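Local coordinates for protein twin-arginine translocation pathway signal (Rhodoferax ferrireducens, PDB 5IM2) that probably captures carboxylate solutes such as benzoate outside the cell membrane, as the solute-binding component of a TRAP transporter, at residues 146-149 / 150-154; 358-361 / 362-365; 218-222 / 223-227. All coordinates share one frame; numbering follows the deposited sequence. Where two conformers were deposited one is given.

Contacts 1 and 2 lie on neighbouring helices, 138-152 and 350-367, with centres about 13 Å apart. Glu-147 joins them: its OE1 is 2.8 Å from His-364 NE2, a probable hydrogen bond, and its OE2 makes a 3.1 Å salt bridge to Lys-363 NZ, while Leu-360 packs on the same side chain and on the backbone of Tyr-148. Contact 3 is on the opposite side of the chain's centre, about 37 Å from contact 1 and 38 Å from contact 2, centre to centre. It leads into strand 228-232, which carries Leu-231 and Pro-232 of the benzoate pocket; the side chain of Ile-226 is still about 11 Å from the ligand. The three contacts themselves contribute no pocket residue.

Contact 1: 146-149 / 150-154; sequences WEYM and QTMAL
Gln-150 sets its CG over one face of the Trp-146 indole, toward the rim, 3.4 Å from NE1; the two side chains run side by side in the same direction. A bend at chi2 (-74°) leads the amide out past the CE2-CZ2 rim, CD lying 3.8 Å from CZ2, and the amide and indole planes stay 28° apart. One residue further, Thr-151 grips the carbonyl of Glu-147 twice: OG1 donates to Glu-147 O at 2.8 Å and the backbone N at 3.0 Å, from opposite faces of the carbonyl plane. A water donates both to Glu-147 OE2 (2.6 Å) and to Thr-151 OG1, so the threonine hydroxyl gives one hydrogen bond and receives another. Apolar contacts complete the turn: Met-149, bent at chi2 and chi3, brings CE to 3.7 Å from Ala-153 CB, while Met-152 CG meets Tyr-148 CD2 at 4.1 Å. Ala-153, the first residue past the helix, still donates its N to Met-149 O, but from above the carbonyl plane. Further out, Val-162 and Leu-165 of strand 161-167 pack on the indole, Tyr-148 OH bonds to Arg-125 O, and His-364 and Lys-363 hold the Glu-147 carboxylate. With these two partners and the water, the negative charge of Glu-147 is probably well stabilised, and its side chain probably has little freedom to turn.

Contact 2: 358-361 / 362-365; sequences RALI and AKHS
Ser-365 doubles its hold on Ile-361: OG donates to Ile-361 O at 2.7 Å and the backbone N donates to the same oxygen at 3.0 Å. The two donors approach from opposite faces of the carbonyl plane, the hydroxyl well above it. With chi1 at -61°, OG sits beside its own backbone N, facing back up the helix, and it is also hydrogen-bonded to Thr-136 OG1. An alanine at this position is likely to leave Ile-361 O with the backbone bond alone and the Thr-136 hydroxyl without this mate. The next carbonyl back, Leu-360 O, takes a nearly straight bond from His-364 N (3.0 Å, 168° at the hydrogen) and also lies near the plane of the imidazole, 3.3 Å from CD2 at the ring edge. Both ring nitrogens bond to helix 138-152, ND1 to Arg-143 NE and NE2 to Glu-147 OE1, which fixes the rotation of the ring. This is the long helix 350-367 near the C-terminal end of the modelled solute-binding protein, lying with one face against helix 138-152. Leu-360 and Lys-363 run side by side toward that neighbour. The lysine chain bends at chi3 (75°), bringing CE to 4.0 Å from Leu-360 CD2 on the way to its salt bridge with Glu-147. Leu-360 also packs on Ala-144 and Tyr-148, and Ile-361 on Phe-129 and Met-134.

Contact 3: 218-222 / 223-227; sequences PDALS and KGTID
Asp-219 meets Lys-223 one helical turn later, through backbone and side chain together. Lys-223 N donates to Asp-219 O at 3.0 Å in a fairly straight bond (164° at the hydrogen). At the side-chain ends, NZ and OD2 form a salt bridge at 3.1 Å, weak as a hydrogen bond. With its chi1 at 71°, Lys-223 starts between its own N and carbonyl carbon; from there the extended chain passes close over the Asp-219 carbonyl before it reaches the carboxylate. Ala-220 comes next, and its carbonyl lies where the helix ends. It accepts weak bonds from Gly-224 N (3.0 Å) and Thr-225 N (3.1 Å), while its CB touches Thr-225 OG1 at 3.4 Å and Ile-226 CG1 at 3.8 Å. Leu-221 adds a further weak bond, from Gly-224 N to its O at 3.3 Å. The Thr-225 to Ala-220 and Gly-224 to Leu-221 pair, with Gly-224 at a positive phi of 84°, makes a Schellman motif, which closes the helix and turns the chain back across its last turn. The leucine side chain then crosses Ile-226 obliquely, CD2 lying 3.9 Å from CG1, and Ser-222 finishes the segment with its N bonded to Pro-218 O. Returned in this way, Ile-226 rests on Ala-220 and Leu-221, with Met-212 also packing on both Ala-220 and Ile-226, and Leu-221 reaches Val-241 and Leu-244 of helix 241-244. The loop then enters strand 228-232, which runs between strands 190-193 and 171-175. At its threshold Asp-227 makes backbone bonds to Lys-190 and Lys-176, and its OD2 accepts from Lys-190 N, while the Lys-176 and Lys-190 amines bond to Leu-221 O and Gly-224 O, respectively.

Contact 1: 146-149 / 150-154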
ATOM      1  N   TRP A 146       0.308   5.702 -10.974  1.00 16.21           N
ATOM      2  CA  TRP A 146       1.435   6.409 -11.582  1.00 15.15           C
ATOM      3  C   TRP A 146       0.953   7.555 -12.477  1.00 17.23           C
ATOM      4  O   TRP A 146       1.373   8.719 -12.317  1.00 17.33           O
ATOM      5  CB  TRP A 146       2.319   5.452 -12.393  1.00 18.63           C
ATOM      6  CG  TRP A 146       3.369   6.254 -13.102  1.00 17.83           C
ATOM      7  CD1 TRP A 146       3.323   6.742 -14.395  1.00 17.11           C
ATOM      8  CD2 TRP A 146       4.599   6.726 -12.549  1.00 17.11           C
ATOM      9  NE1 TRP A 146       4.458   7.462 -14.671  1.00 19.45           N
ATOM     10  CE2 TRP A 146       5.253   7.481 -13.552  1.00 18.56           C
ATOM     11  CE3 TRP A 146       5.229   6.568 -11.314  1.00 19.51           C
ATOM     12  CZ2 TRP A 146       6.472   8.082 -13.341  1.00 22.99           C
ATOM     13  CZ3 TRP A 146       6.455   7.170 -11.115  1.00 18.25           C
ATOM     14  CH2 TRP A 146       7.066   7.903 -12.121  1.00 19.98           C
ATOM     15  N   GLU A 147       0.058   7.238 -13.413  1.00 15.55           N
ATOM     16  CA  GLU A 147      -0.410   8.229 -14.378  1.00 14.88           C
ATOM     17  C   GLU A 147      -1.185   9.352 -13.702  1.00 17.63           C
ATOM     18  O   GLU A 147      -1.002  10.530 -14.035  1.00 20.91           O
ATOM     19  CB  GLU A 147      -1.263   7.565 -15.457  1.00 14.56           C
ATOM     20  CG  GLU A 147      -1.735   8.571 -16.492  1.00 23.59           C
ATOM     21  CD  GLU A 147      -2.392   7.963 -17.732  1.00 34.18           C
ATOM     22  OE1 GLU A 147      -2.397   6.731 -17.914  1.00 27.86           O
ATOM     23  OE2 GLU A 147      -2.911   8.753 -18.540  1.00 27.67           O
ATOM     24  N   TYR A 148      -2.012   9.013 -12.719  1.00 13.33           N
ATOM     25  CA  TYR A 148      -2.723  10.026 -11.931  1.00 14.45           C
ATOM     26  C   TYR A 148      -1.765  11.031 -11.285  1.00 19.81           C
ATOM     27  O   TYR A 148      -1.962  12.250 -11.366  1.00 17.69           O
ATOM     28  CB  TYR A 148      -3.564   9.317 -10.868  1.00 15.31           C
ATOM     29  CG  TYR A 148      -4.313  10.171  -9.860  1.00 15.12           C
ATOM     30  CD1 TYR A 148      -3.693  10.551  -8.682  1.00 18.42           C
ATOM     31  CD2 TYR A 148      -5.629  10.524 -10.049  1.00 18.40           C
ATOM     32  CE1 TYR A 148      -4.358  11.308  -7.705  1.00 15.72           C
ATOM     33  CE2 TYR A 148      -6.322  11.278  -9.073  1.00 15.25           C
ATOM     34  CZ  TYR A 148      -5.666  11.640  -7.893  1.00 17.13           C
ATOM     35  OH  TYR A 148      -6.292  12.349  -6.889  1.00 17.28           O
ATOM     36  N   MET A 149      -0.743  10.551 -10.587  1.00 16.76           N
ATOM     37  CA  MET A 149       0.109  11.505  -9.888  1.00 18.88           C
ATOM     38  C   MET A 149       0.896  12.344 -10.884  1.00 19.38           C
ATOM     39  O   MET A 149       1.086  13.551 -10.685  1.00 21.77           O
ATOM     40  CB  MET A 149       1.037  10.781  -8.915  1.00 21.64           C
ATOM     41  CG  MET A 149       0.279  10.086  -7.797  1.00 23.54           C
ATOM     42  SD  MET A 149      -0.844  11.151  -6.804  1.00 25.49           S
ATOM     43  CE  MET A 149       0.291  12.302  -6.040  1.00 29.65           C
ATOM     44  N   GLN A 150       1.320  11.723 -11.985  1.00 19.98           N
ATOM     45  CA  GLN A 150       2.147  12.408 -12.963  1.00 25.62           C
ATOM     46  C   GLN A 150       1.384  13.522 -13.645  1.00 27.68           C
ATOM     47  O   GLN A 150       1.958  14.564 -13.968  1.00 23.32           O
ATOM     48  CB  GLN A 150       2.640  11.414 -14.011  1.00 33.70           C
ATOM     49  CG  GLN A 150       3.889  10.699 -13.626  1.00 62.45           C
ATOM     50  CD  GLN A 150       5.102  11.589 -13.710  1.00 86.07           C
ATOM     51  OE1 GLN A 150       5.574  12.114 -12.699  1.00101.55           O
ATOM     52  NE2 GLN A 150       5.619  11.765 -14.921  1.00 87.95           N
ATOM     53  N   THR A 151       0.100  13.310 -13.908  1.00 19.26           N
ATOM     54  CA  THR A 151      -0.659  14.241 -14.733  1.00 23.73           C
ATOM     55  C   THR A 151      -1.507  15.187 -13.905  1.00 23.28           C
ATOM     56  O   THR A 151      -1.677  16.344 -14.289  1.00 26.79           O
ATOM     57  CB  THR A 151      -1.546  13.483 -15.728  1.00 24.81           C
ATOM     58  OG1 THR A 151      -2.499  12.675 -15.028  1.00 32.49           O
ATOM     59  CG2 THR A 151      -0.700  12.588 -16.602  1.00 24.25           C
ATOM     60  N   MET A 152      -1.970  14.741 -12.740  1.00 24.23           N
ATOM     61  CA  MET A 152      -2.940  15.469 -11.935  1.00 21.51           C
ATOM     62  C   MET A 152      -2.368  16.121 -10.686  1.00 27.32           C
ATOM     63  O   MET A 152      -2.944  17.089 -10.198  1.00 28.23           O
ATOM     64  CB  MET A 152      -4.049  14.522 -11.452  1.00 20.26           C
ATOM     65  CG  MET A 152      -4.744  13.676 -12.547  1.00 20.43           C
ATOM     66  SD  MET A 152      -5.439  14.735 -13.842  1.00 25.90           S
ATOM     67  CE  MET A 152      -6.819  15.421 -12.922  1.00 20.85           C
ATOM     68  N   ALA A 153      -1.289  15.585 -10.133  1.00 22.21           N
ATOM     69  CA  ALA A 153      -0.842  15.939  -8.793  1.00 26.16           C
ATOM     70  C   ALA A 153       0.678  15.832  -8.729  1.00 21.13           C
ATOM     71  O   ALA A 153       1.248  15.263  -7.793  1.00 21.48           O
ATOM     72  CB  ALA A 153      -1.500  15.051  -7.738  1.00 27.85           C
ATOM     73  N   LEU A 154       1.354  16.431  -9.713  1.00 26.45           N
ATOM     74  CA  LEU A 154       2.804  16.329  -9.783  1.00 25.98           C
ATOM     75  C   LEU A 154       3.473  17.046  -8.621  1.00 28.94           C
ATOM     76  O   LEU A 154       4.577  16.666  -8.220  1.00 35.26           O
ATOM     77  CB  LEU A 154       3.284  16.870 -11.124  1.00 33.91           C
ATOM     78  CG  LEU A 154       4.766  16.721 -11.452  1.00 31.23           C
ATOM     79  CD1 LEU A 154       5.193  15.255 -11.551  1.00 35.88           C
ATOM     80  CD2 LEU A 154       5.034  17.470 -12.737  1.00 38.23           C
TER
HETATM   81  O   HOH W   1      -3.305  11.236 -17.733  1.00 61.87           O

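Contact 2: 358-361 / 362-365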
ATOM      1  N   ARG A 358     -11.091   6.956 -11.447  0.53 14.56           N
ATOM      2  CA  ARG A 358     -11.889   5.832 -11.925  0.53 17.49           C
ATOM      3  C   ARG A 358     -11.612   5.557 -13.393  0.53 16.17           C
ATOM      4  O   ARG A 358     -11.481   4.397 -13.802  0.53 16.85           O
ATOM      5  CB  ARG A 358     -13.373   6.104 -11.685  0.53 19.83           C
ATOM      6  CG  ARG A 358     -13.691   6.068 -10.198  0.53 25.88           C
ATOM      7  CD  ARG A 358     -15.161   5.903  -9.951  0.53 34.32           C
ATOM      8  NE  ARG A 358     -15.422   5.425  -8.597  0.53 34.37           N
ATOM      9  CZ  ARG A 358     -16.120   6.081  -7.670  0.53 33.55           C
ATOM     10  NH1 ARG A 358     -16.661   7.277  -7.912  0.53 20.75           N
ATOM     11  NH2 ARG A 358     -16.286   5.507  -6.487  0.53 36.98           N
ATOM     12  N   ALA A 359     -11.499   6.614 -14.199  1.00 16.15           N
ATOM     13  CA  ALA A 359     -11.228   6.424 -15.622  1.00 15.13           C
ATOM     14  C   ALA A 359      -9.875   5.761 -15.846  1.00 17.10           C
ATOM     15  O   ALA A 359      -9.727   4.930 -16.758  1.00 17.33           O
ATOM     16  CB  ALA A 359     -11.273   7.764 -16.353  1.00 16.75           C
ATOM     17  N   LEU A 360      -8.857   6.166 -15.076  1.00 15.92           N
ATOM     18  CA  LEU A 360      -7.507   5.626 -15.276  1.00 17.90           C
ATOM     19  C   LEU A 360      -7.446   4.170 -14.856  1.00 18.66           C
ATOM     20  O   LEU A 360      -6.784   3.350 -15.516  1.00 17.30           O
ATOM     21  CB  LEU A 360      -6.465   6.485 -14.515  1.00 18.00           C
ATOM     22  CG  LEU A 360      -6.166   7.867 -15.111  1.00 15.31           C
ATOM     23  CD1 LEU A 360      -5.157   8.670 -14.310  1.00 17.17           C
ATOM     24  CD2 LEU A 360      -5.675   7.741 -16.566  1.00 16.68           C
ATOM     25  N   ILE A 361      -8.149   3.815 -13.782  1.00 17.11           N
ATOM     26  CA  ILE A 361      -8.247   2.408 -13.389  1.00 14.66           C
ATOM     27  C   ILE A 361      -8.911   1.609 -14.506  1.00 18.84           C
ATOM     28  O   ILE A 361      -8.456   0.523 -14.883  1.00 15.65           O
ATOM     29  CB  ILE A 361      -9.027   2.292 -12.065  1.00 17.15           C
ATOM     30  CG1 ILE A 361      -8.166   2.884 -10.953  1.00 14.64           C
ATOM     31  CG2 ILE A 361      -9.409   0.854 -11.781  1.00 20.90           C
ATOM     32  CD1 ILE A 361      -8.886   3.056  -9.604  1.00 14.68           C
ATOM     33  N   ALA A 362      -9.995   2.154 -15.069  1.00 19.42           N
ATOM     34  CA  ALA A 362     -10.681   1.480 -16.170  1.00 22.23           C
ATOM     35  C   ALA A 362      -9.770   1.277 -17.370  1.00 19.82           C
ATOM     36  O   ALA A 362      -9.771   0.203 -17.988  1.00 24.63           O
ATOM     37  CB  ALA A 362     -11.895   2.305 -16.583  1.00 25.23           C
ATOM     38  N   LYS A 363      -9.015   2.312 -17.736  1.00 20.79           N
ATOM     39  CA  LYS A 363      -8.135   2.235 -18.896  1.00 21.78           C
ATOM     40  C   LYS A 363      -7.029   1.214 -18.705  1.00 24.19           C
ATOM     41  O   LYS A 363      -6.717   0.435 -19.610  1.00 22.48           O
ATOM     42  CB  LYS A 363      -7.513   3.590 -19.165  1.00 23.27           C
ATOM     43  CG  LYS A 363      -6.616   3.568 -20.374  1.00 34.56           C
ATOM     44  CD  LYS A 363      -6.213   4.944 -20.762  1.00 36.68           C
ATOM     45  CE  LYS A 363      -5.178   5.471 -19.826  1.00 22.85           C
ATOM     46  NZ  LYS A 363      -4.654   6.791 -20.256  1.00 46.54           N
ATOM     47  N   HIS A 364      -6.361   1.255 -17.567  1.00 19.50           N
ATOM     48  CA  HIS A 364      -5.242   0.344 -17.409  1.00 20.13           C
ATOM     49  C   HIS A 364      -5.683  -1.071 -17.124  1.00 17.36           C
ATOM     50  O   HIS A 364      -4.872  -1.989 -17.249  1.00 19.59           O
ATOM     51  CB  HIS A 364      -4.310   0.850 -16.313  1.00 21.30           C
ATOM     52  CG  HIS A 364      -3.501   2.025 -16.743  1.00 15.45           C
ATOM     53  ND1 HIS A 364      -2.392   1.916 -17.559  1.00 16.38           N
ATOM     54  CD2 HIS A 364      -3.666   3.349 -16.510  1.00 18.92           C
ATOM     55  CE1 HIS A 364      -1.904   3.120 -17.799  1.00 17.05           C
ATOM     56  NE2 HIS A 364      -2.656   4.006 -17.168  1.00 17.36           N
ATOM     57  N   SER A 365      -6.932  -1.261 -16.710  1.00 17.84           N
ATOM     58  CA  SER A 365      -7.473  -2.604 -16.592  1.00 16.85           C
ATOM     59  C   SER A 365      -7.709  -3.240 -17.959  1.00 19.84           C
ATOM     60  O   SER A 365      -7.836  -4.465 -18.049  1.00 22.99           O
ATOM     61  CB  SER A 365      -8.760  -2.592 -15.771  1.00 20.14           C
ATOM     62  OG  SER A 365      -8.538  -2.107 -14.448  1.00 16.50           O
TER

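Contact 3: 218-222 / 223-227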
ATOM      1  N   PRO A 218       1.899  -6.808  15.534  1.00 24.78           N
ATOM      2  CA  PRO A 218       2.049  -7.913  16.502  1.00 26.92           C
ATOM      3  C   PRO A 218       1.968  -7.486  17.964  1.00 24.45           C
ATOM      4  O   PRO A 218       1.254  -8.123  18.755  1.00 35.09           O
ATOM      5  CB  PRO A 218       3.435  -8.477  16.149  1.00 30.49           C
ATOM      6  CG  PRO A 218       3.601  -8.199  14.729  1.00 26.29           C
ATOM      7  CD  PRO A 218       2.934  -6.877  14.476  1.00 24.11           C
ATOM      8  N   ASP A 219       2.721  -6.453  18.365  1.00 25.82           N
ATOM      9  CA  ASP A 219       2.695  -6.017  19.760  1.00 26.24           C
ATOM     10  C   ASP A 219       1.311  -5.521  20.145  1.00 24.30           C
ATOM     11  O   ASP A 219       0.892  -5.679  21.294  1.00 30.30           O
ATOM     12  CB  ASP A 219       3.741  -4.919  19.999  1.00 36.17           C
ATOM     13  CG  ASP A 219       3.549  -4.186  21.344  1.00 49.44           C
ATOM     14  OD1 ASP A 219       4.106  -4.644  22.364  1.00 45.37           O
ATOM     15  OD2 ASP A 219       2.858  -3.139  21.377  1.00 50.76           O
ATOM     16  N   ALA A 220       0.569  -4.954  19.190  1.00 25.18           N
ATOM     17  CA  ALA A 220      -0.784  -4.505  19.494  1.00 33.43           C
ATOM     18  C   ALA A 220      -1.755  -5.677  19.595  1.00 26.95           C
ATOM     19  O   ALA A 220      -2.611  -5.706  20.492  1.00 29.61           O
ATOM     20  CB  ALA A 220      -1.248  -3.507  18.442  1.00 20.95           C
ATOM     21  N   LEU A 221      -1.638  -6.656  18.703  1.00 27.95           N
ATOM     22  CA  LEU A 221      -2.459  -7.852  18.834  1.00 25.95           C
ATOM     23  C   LEU A 221      -2.186  -8.543  20.165  1.00 32.16           C
ATOM     24  O   LEU A 221      -3.117  -8.980  20.852  1.00 30.13           O
ATOM     25  CB  LEU A 221      -2.218  -8.804  17.657  1.00 27.11           C
ATOM     26  CG  LEU A 221      -2.980  -8.511  16.346  1.00 27.53           C
ATOM     27  CD1 LEU A 221      -2.537  -9.469  15.261  1.00 26.14           C
ATOM     28  CD2 LEU A 221      -4.486  -8.582  16.478  1.00 35.28           C
ATOM     29  N   SER A 222      -0.920  -8.611  20.573  1.00 25.97           N
ATOM     30  CA  SER A 222      -0.586  -9.401  21.753  1.00 28.09           C
ATOM     31  C   SER A 222      -0.970  -8.695  23.041  1.00 30.04           C
ATOM     32  O   SER A 222      -1.430  -9.342  23.990  1.00 34.37           O
ATOM     33  CB  SER A 222       0.908  -9.719  21.749  1.00 46.23           C
ATOM     34  OG  SER A 222       1.211 -10.602  20.691  1.00 59.46           O
ATOM     35  N   LYS A 223      -0.748  -7.387  23.125  1.00 29.70           N
ATOM     36  CA  LYS A 223      -1.177  -6.688  24.327  1.00 31.38           C
ATOM     37  C   LYS A 223      -2.671  -6.401  24.317  1.00 32.80           C
ATOM     38  O   LYS A 223      -3.204  -5.995  25.352  1.00 41.62           O
ATOM     39  CB  LYS A 223      -0.358  -5.398  24.530  1.00 43.54           C
ATOM     40  CG  LYS A 223      -0.614  -4.237  23.555  1.00 50.50           C
ATOM     41  CD  LYS A 223       0.433  -3.134  23.783  1.00 48.17           C
ATOM     42  CE  LYS A 223       0.323  -1.969  22.801  1.00 40.97           C
ATOM     43  NZ  LYS A 223       1.430  -0.999  23.080  1.00 37.87           N
ATOM     44  N   GLY A 224      -3.356  -6.639  23.197  1.00 33.48           N
ATOM     45  CA  GLY A 224      -4.799  -6.501  23.119  1.00 37.35           C
ATOM     46  C   GLY A 224      -5.327  -5.107  22.854  1.00 34.16           C
ATOM     47  O   GLY A 224      -6.505  -4.856  23.116  1.00 38.18           O
ATOM     48  N   THR A 225      -4.510  -4.182  22.334  1.00 27.32           N
ATOM     49  CA  THR A 225      -5.065  -2.877  21.997  1.00 26.34           C
ATOM     50  C   THR A 225      -5.832  -2.904  20.689  1.00 22.61           C
ATOM     51  O   THR A 225      -6.500  -1.914  20.356  1.00 31.22           O
ATOM     52  CB  THR A 225      -3.976  -1.790  21.945  1.00 35.53           C
ATOM     53  OG1 THR A 225      -2.917  -2.173  21.072  1.00 32.80           O
ATOM     54  CG2 THR A 225      -3.410  -1.525  23.358  1.00 36.31           C
ATOM     55  N   ILE A 226      -5.741  -3.996  19.925  1.00 27.16           N
ATOM     56  CA  ILE A 226      -6.603  -4.207  18.769  1.00 22.84           C
ATOM     57  C   ILE A 226      -7.140  -5.630  18.789  1.00 24.19           C
ATOM     58  O   ILE A 226      -6.482  -6.562  19.264  1.00 25.77           O
ATOM     59  CB  ILE A 226      -5.885  -3.917  17.426  1.00 23.30           C
ATOM     60  CG1 ILE A 226      -4.611  -4.746  17.272  1.00 23.82           C
ATOM     61  CG2 ILE A 226      -5.592  -2.434  17.292  1.00 24.12           C
ATOM     62  CD1 ILE A 226      -3.965  -4.568  15.904  1.00 20.93           C
ATOM     63  N   ASP A 227      -8.362  -5.778  18.254  1.00 21.17           N
ATOM     64  CA  ASP A 227      -9.047  -7.046  18.066  1.00 19.16           C
ATOM     65  C   ASP A 227      -8.731  -7.684  16.711  1.00 24.63           C
ATOM     66  O   ASP A 227      -8.981  -8.870  16.511  1.00 24.78           O
ATOM     67  CB  ASP A 227     -10.561  -6.819  18.174  1.00 26.39           C
ATOM     68  CG  ASP A 227     -10.983  -6.350  19.573  1.00 28.81           C
ATOM     69  OD1 ASP A 227     -10.434  -6.914  20.533  1.00 27.81           O
ATOM     70  OD2 ASP A 227     -11.855  -5.438  19.723  1.00 24.55           O
TER